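PDB 3MR0: sensory box histidine kinase/response regulator, which probably acts as a phosphorelay sensor kinase of a two-component system, this chain being its PAS domain, the likely sensory part. Local coordinates for residues A70-K73 and A74-H78; M32-P36 and H37-I41. All coordinates share one frame; numbering follows the deposited sequence.

Contact 1 (A70-K73 and A74-H78); sequences AALK and AHLEH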
# COMPACT_ATOMS: atom_id res chain seq x y z
N ALA A 70 6.45 1.63 -10.84
CA ALA A 70 5.92 2.09 -12.11
C ALA A 70 4.53 2.70 -11.95
O ALA A 70 4.24 3.73 -12.55
CB ALA A 70 5.92 0.94 -13.14
N ALA A 71 3.67 2.09 -11.14
CA ALA A 71 2.31 2.61 -10.98
C ALA A 71 2.34 3.96 -10.27
O ALA A 71 1.55 4.86 -10.58
CB ALA A 71 1.41 1.62 -10.25
N LEU A 72 3.27 4.12 -9.32
CA LEU A 72 3.44 5.41 -8.64
C LEU A 72 3.85 6.49 -9.63
O LEU A 72 3.36 7.63 -9.56
CB LEU A 72 4.48 5.32 -7.52
CG LEU A 72 4.60 6.59 -6.67
CD1 LEU A 72 3.24 7.09 -6.29
CD2 LEU A 72 5.39 6.30 -5.44
N LYS A 73 4.74 6.14 -10.56
CA LYS A 73 5.14 7.02 -11.65
C LYS A 73 3.96 7.36 -12.58
O LYS A 73 3.74 8.51 -12.91
CB LYS A 73 6.25 6.35 -12.44
CG LYS A 73 6.79 7.19 -13.58
CD LYS A 73 7.97 6.50 -14.23
CE LYS A 73 8.34 7.13 -15.55
NZ LYS A 73 9.08 6.12 -16.37
N ALA A 74 3.21 6.36 -13.00
CA ALA A 74 2.05 6.60 -13.84
C ALA A 74 1.10 7.58 -13.15
O ALA A 74 0.43 8.38 -13.82
CB ALA A 74 1.36 5.28 -14.16
N HIS A 75 1.03 7.52 -11.83
CA HIS A 75 0.19 8.45 -11.05
C HIS A 75 0.81 9.83 -11.00
O HIS A 75 0.18 10.81 -11.38
CB HIS A 75 -0.09 7.95 -9.63
CG HIS A 75 -1.01 8.84 -8.84
ND1 HIS A 75 -2.34 8.96 -9.14
CD2 HIS A 75 -0.77 9.66 -7.80
CE1 HIS A 75 -2.90 9.82 -8.30
NE2 HIS A 75 -1.97 10.26 -7.47
N LEU A 76 2.04 9.91 -10.51
CA LEU A 76 2.68 11.21 -10.31
C LEU A 76 2.94 11.96 -11.62
O LEU A 76 3.11 13.17 -11.60
CB LEU A 76 3.98 11.09 -9.51
CG LEU A 76 3.79 10.59 -8.08
CD1 LEU A 76 5.15 10.47 -7.37
CD2 LEU A 76 2.82 11.50 -7.33
N GLU A 77 2.98 11.24 -12.74
CA GLU A 77 3.25 11.88 -14.02
C GLU A 77 2.07 11.96 -14.95
O GLU A 77 1.90 12.96 -15.64
CB GLU A 77 4.38 11.16 -14.75
CG GLU A 77 5.73 11.39 -14.16
CD GLU A 77 6.79 10.60 -14.90
OE1 GLU A 77 6.48 10.13 -16.01
OE2 GLU A 77 7.90 10.43 -14.37
N HIS A 78 1.27 10.91 -15.03
CA HIS A 78 0.20 10.92 -16.02
C HIS A 78 -1.12 11.12 -15.33
O HIS A 78 -2.15 11.24 -15.97
CB HIS A 78 0.24 9.65 -16.85
CG HIS A 78 1.41 9.59 -17.78
ND1 HIS A 78 2.36 8.60 -17.73
CD2 HIS A 78 1.81 10.44 -18.76
CE1 HIS A 78 3.28 8.82 -18.65
NE2 HIS A 78 2.97 9.93 -19.29
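L72 and L76 meet through different first torsions: L72 carries CG trans to its backbone N (chi1 -174°), whereas L76, one turn on, swings CG to lie trans to its carbonyl carbon (chi1 -64°). The two branched ends therefore lean on each other at a slant, L72 CD1 resting 4.0 Å from L76 CG. In the backbone, L76 N gives a nearly straight hydrogen bond of 2.8 Å to L72 O, one of five successive i to i+4 bonds. The bonds of A74 N to A70 O and H75 N to A71 O precede it; E77 N to K73 O, 2.8 Å, follows and is more bent, then H78 N to A74 O.

On the outer side the extended chain of K73 runs past the carboxylate of E77, which touches its methylenes: E77 OE2 lies 3.5 Å from both K73 CG and K73 CE. The charged ends do not meet, since K73 NZ stays 4.8 Å from E77 OE1, so any attraction here is probably modest. H75 turns inward, its ring gripped at both nitrogens, ND1 by D80 O and NE2 by A104 N, which fixes its rotation.

This is the C-terminal part of helix 65-78, laid across the PAS sheet: A71 packs on V84 of strand 82-89, L72 reaches W25 and M115, and L76 touches P112 of strand 112-121 and A104 of strand 95-106.

Contact 2 (M32-P36 and H37-I41); sequences MYLSP and HFKKI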
# COMPACT_ATOMS: atom_id res chain seq x y z
N MSE A 32 6.89 10.39 5.34
CA MSE A 32 5.59 9.78 5.35
C MSE A 32 5.02 9.76 6.76
O MSE A 32 5.68 9.31 7.68
CB MSE A 32 5.69 8.37 4.78
CG MSE A 32 4.32 7.76 4.54
SE MSE A 32 4.33 6.13 3.48
CE MSE A 32 6.10 5.49 3.91
N TYR A 33 3.80 10.28 6.93
CA TYR A 33 3.04 10.09 8.16
C TYR A 33 2.26 8.78 8.08
O TYR A 33 1.74 8.43 7.03
CB TYR A 33 2.07 11.24 8.45
CG TYR A 33 1.10 10.89 9.56
CD1 TYR A 33 1.53 10.84 10.89
CD2 TYR A 33 -0.22 10.56 9.29
CE1 TYR A 33 0.65 10.50 11.91
CE2 TYR A 33 -1.11 10.22 10.30
CZ TYR A 33 -0.67 10.20 11.62
OH TYR A 33 -1.55 9.85 12.63
N LEU A 34 2.21 8.08 9.21
CA LEU A 34 1.57 6.77 9.30
C LEU A 34 0.56 6.75 10.45
O LEU A 34 0.88 7.15 11.57
CB LEU A 34 2.60 5.66 9.54
CG LEU A 34 4.02 5.77 8.98
CD1 LEU A 34 4.85 4.65 9.51
CD2 LEU A 34 3.97 5.76 7.48
N SER A 35 -0.65 6.28 10.18
CA SER A 35 -1.61 6.16 11.24
C SER A 35 -1.21 4.99 12.13
O SER A 35 -0.45 4.10 11.70
CB SER A 35 -3.00 5.96 10.67
OG SER A 35 -3.10 4.72 10.00
N PRO A 36 -1.71 4.97 13.38
CA PRO A 36 -1.43 3.81 14.23
C PRO A 36 -1.78 2.50 13.51
O PRO A 36 -0.95 1.58 13.59
CB PRO A 36 -2.34 4.03 15.44
CG PRO A 36 -2.49 5.54 15.51
CD PRO A 36 -2.50 6.01 14.08
N HIS A 37 -2.93 2.42 12.84
CA HIS A 37 -3.26 1.16 12.15
C HIS A 37 -2.37 0.82 10.94
O HIS A 37 -2.16 -0.36 10.62
CB HIS A 37 -4.75 0.95 11.81
CG HIS A 37 -5.09 -0.50 11.61
ND1 HIS A 37 -5.09 -1.41 12.64
CD2 HIS A 37 -5.35 -1.22 10.49
CE1 HIS A 37 -5.37 -2.62 12.18
NE2 HIS A 37 -5.54 -2.53 10.87
N PHE A 38 -1.83 1.84 10.28
CA PHE A 38 -0.83 1.58 9.27
C PHE A 38 0.33 0.86 9.95
O PHE A 38 0.78 -0.18 9.48
CB PHE A 38 -0.34 2.88 8.64
CG PHE A 38 0.61 2.67 7.51
CD1 PHE A 38 0.24 2.99 6.22
CD2 PHE A 38 1.87 2.14 7.74
CE1 PHE A 38 1.11 2.79 5.17
CE2 PHE A 38 2.76 1.93 6.68
CZ PHE A 38 2.38 2.25 5.40
N LYS A 39 0.83 1.41 11.05
CA LYS A 39 1.94 0.77 11.74
C LYS A 39 1.59 -0.67 12.09
O LYS A 39 2.42 -1.59 11.97
CB LYS A 39 2.33 1.54 12.99
CG LYS A 39 2.84 2.94 12.72
CD LYS A 39 3.29 3.56 14.03
CE LYS A 39 3.64 5.02 13.87
NZ LYS A 39 3.52 5.66 15.21
N LYS A 40 0.37 -0.88 12.53
CA LYS A 40 -0.01 -2.20 12.94
C LYS A 40 0.03 -3.16 11.76
O LYS A 40 0.62 -4.23 11.86
CB LYS A 40 -1.38 -2.19 13.61
CG LYS A 40 -1.88 -3.58 13.97
CD LYS A 40 -0.79 -4.45 14.61
CE LYS A 40 -0.45 -4.01 16.02
NZ LYS A 40 0.19 -5.12 16.79
N ILE A 41 -0.58 -2.77 10.64
CA ILE A 41 -0.59 -3.61 9.44
C ILE A 41 0.81 -4.04 9.00
O ILE A 41 0.97 -5.12 8.45
CB ILE A 41 -1.35 -2.92 8.27
CG1 ILE A 41 -2.85 -2.86 8.56
CG2 ILE A 41 -1.10 -3.64 6.94
CD1 ILE A 41 -3.60 -1.98 7.58
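An N-cap joins strand 32-34 to the short helix 36-41 of the PAS fold, with S35 as the capping residue. Its OG sits between the backbone N and the carbonyl carbon (chi1 66°), where it accepts a hydrogen bond from F38 N at 3.2 Å; the same oxygen also pairs with L22 N, tying the cap to the neighbouring strand. The first helical bonds follow: K39 N to S35 O, 3.0 Å and close to straight, and K40 N to P36 O, also 3.0 Å.

Just before the cap, L34 packs against F38. L34 CD2 stands over one face of the phenyl ring in a CH-pi contact, 4.2 Å from the F38 ring centroid and 17° off its normal. L34 CB touches F38 CD2 at 4.0 Å. The L34 and K39 side chains cross at about a right angle, with L34 CD1 4.2 Å from K39 CG. Beyond that point K39 runs out extended, and NZ forms salt bridges with D51 and D46.

Strand 32-34 lies in the antiparallel sheet between strands 21-25 and 52-53, and the helix that follows sets F38 and I41 against I119 of strand 112-121.

Overall arrangement
Contact 2 closes before contact 1 opens along the chain, and the two lie on opposite sides of its centre, their own centres 23 Å apart. Their nearest atoms are about 9 Å apart, so they do not touch. What they share is a pocket holding a PG5 molecule, probably from the crystallisation liquor: the side chain of F38 in contact 2 is about 3 Å, and that of L72 in contact 1 about 4 Å, from it, alongside W23, W25 and Y82. Both helices thus contribute to a pocket, consistent with the site where many PAS domains bind a ligand. E77 and H78 of contact 1 also belong to a second PG5 site, together with W106.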